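Local coordinates for xylose isomerase domain protein TIM barrel (Planctomyces limnophilus, PDB 3TVA) that binds magnesium and probably acts as an isomerase, in keeping with its xylose isomerase-like TIM-barrel fold, at residues Glu51-Phe56 with Ala111-Cys116. Residues are numbered along the deposited sequence; the frame is centred on the assembly and turned at random.
Sequences EHAQAF and ASWVGC
Ala53 points its methyl group at the end of helix 97-114, where Ala53 CB lies 3.5 Å from Trp113 CB and 3.7 Å from Val114 CG2. So small a side chain lets the two backbones come close, with the CA atoms of Ala53 and Val114 5.3 Å apart. The same CG2 of Val114 also lies 3.7 Å from the carbonyl O of Ala53, and it meets the edge of the Phe56 ring, near the ring plane, at 4.2 Å from CD2. Branching at CB suits Val114 to this place: chi1 of 165° sets CG2 anti to the carbonyl carbon, beside the backbone N, where it touches both Ala53 and Phe56. Trp113 meets Ala53 through its CB, while its indole sits obliquely beside the methyl on the more exposed side of the contact. The packing is apolar, between two of the helices that surround the parallel barrel of this TIM fold, away from the magnesium site. Phe56 extends to Val67 on strand 66-71, and Cys116 touches that strand at Val67 and Ile70. Just beyond Val114 the helix ends in a Schellman motif, with Cys116 N bonded to Ala111 O at 2.9 Å and a weak bond from Gly115 N to Ser112 O. Gly115, with no side chain to crowd the carbonyl O of Val114, adopts the positive phi (94°), and the chain then turns toward strand 118-121.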
# COMPACT_ATOMS: atom_id res chain seq x y z
N GLU A 51 24.76 1.14 -2.22
CA GLU A 51 25.34 -0.07 -2.78
C GLU A 51 24.31 -1.21 -2.79
O GLU A 51 24.25 -1.98 -3.74
CB GLU A 51 26.61 -0.47 -2.02
CG GLU A 51 27.75 0.55 -2.14
CD GLU A 51 27.50 1.87 -1.39
OE1 GLU A 51 27.89 2.94 -1.93
OE2 GLU A 51 26.92 1.86 -0.27
N HIS A 52 23.50 -1.30 -1.73
CA HIS A 52 22.37 -2.23 -1.69
C HIS A 52 21.28 -1.90 -2.71
O HIS A 52 20.66 -2.79 -3.27
CB HIS A 52 21.74 -2.29 -0.29
CG HIS A 52 22.58 -3.00 0.72
ND1 HIS A 52 23.40 -2.34 1.61
CD2 HIS A 52 22.74 -4.33 0.96
CE1 HIS A 52 24.03 -3.23 2.36
NE2 HIS A 52 23.65 -4.44 1.99
N ALA A 53 21.04 -0.61 -2.93
CA ALA A 53 20.00 -0.22 -3.87
C ALA A 53 20.41 -0.62 -5.27
O ALA A 53 19.59 -1.07 -6.07
CB ALA A 53 19.75 1.28 -3.81
N GLN A 54 21.69 -0.46 -5.56
CA GLN A 54 22.19 -0.76 -6.89
C GLN A 54 22.17 -2.27 -7.15
O GLN A 54 21.86 -2.70 -8.25
CB GLN A 54 23.58 -0.15 -7.11
CG GLN A 54 23.48 1.39 -7.22
CD GLN A 54 24.82 2.10 -7.26
OE1 GLN A 54 25.75 1.76 -6.51
NE2 GLN A 54 24.93 3.10 -8.12
N ALA A 55 22.49 -3.06 -6.13
CA ALA A 55 22.39 -4.51 -6.25
C ALA A 55 20.93 -4.93 -6.46
O ALA A 55 20.64 -5.79 -7.29
CB ALA A 55 22.99 -5.21 -5.03
N PHE A 56 20.01 -4.32 -5.72
CA PHE A 56 18.60 -4.70 -5.84
C PHE A 56 18.02 -4.33 -7.22
O PHE A 56 17.27 -5.12 -7.82
CB PHE A 56 17.76 -4.09 -4.71
CG PHE A 56 16.29 -4.43 -4.80
CD1 PHE A 56 15.85 -5.72 -4.53
CD2 PHE A 56 15.36 -3.46 -5.15
CE1 PHE A 56 14.49 -6.04 -4.62
CE2 PHE A 56 14.00 -3.77 -5.23
CZ PHE A 56 13.57 -5.06 -4.97
N ALA A 111 14.74 4.52 -2.73
CA ALA A 111 13.88 4.41 -3.91
C ALA A 111 14.46 5.19 -5.11
O ALA A 111 14.38 4.76 -6.26
CB ALA A 111 12.46 4.90 -3.60
N SER A 112 15.05 6.35 -4.83
CA SER A 112 15.71 7.14 -5.87
C SER A 112 16.91 6.40 -6.50
O SER A 112 17.08 6.39 -7.72
CB SER A 112 16.14 8.49 -5.31
OG SER A 112 16.78 9.26 -6.31
N TRP A 113 17.75 5.78 -5.68
CA TRP A 113 18.87 4.99 -6.17
C TRP A 113 18.39 3.76 -6.98
O TRP A 113 19.01 3.36 -7.95
CB TRP A 113 19.74 4.55 -5.00
CG TRP A 113 20.41 5.66 -4.27
CD1 TRP A 113 20.96 6.79 -4.83
CD2 TRP A 113 20.63 5.76 -2.85
NE1 TRP A 113 21.51 7.58 -3.84
CE2 TRP A 113 21.32 6.98 -2.62
CE3 TRP A 113 20.33 4.94 -1.76
CZ2 TRP A 113 21.70 7.40 -1.33
CZ3 TRP A 113 20.71 5.35 -0.48
CH2 TRP A 113 21.38 6.57 -0.28
N VAL A 114 17.27 3.19 -6.56
CA VAL A 114 16.67 2.05 -7.25
C VAL A 114 16.03 2.48 -8.57
O VAL A 114 15.97 1.69 -9.51
CB VAL A 114 15.62 1.34 -6.33
CG1 VAL A 114 14.73 0.40 -7.11
CG2 VAL A 114 16.35 0.57 -5.22
N GLY A 115 15.57 3.72 -8.65
CA GLY A 115 14.90 4.21 -9.85
C GLY A 115 13.39 4.08 -9.77
O GLY A 115 12.70 4.12 -10.78
N CYS A 116 12.87 3.93 -8.55
CA CYS A 116 11.43 3.80 -8.34
C CYS A 116 10.78 5.16 -8.05
O CYS A 116 11.19 5.86 -7.13
CB CYS A 116 11.17 2.84 -7.18
SG CYS A 116 9.44 2.65 -6.76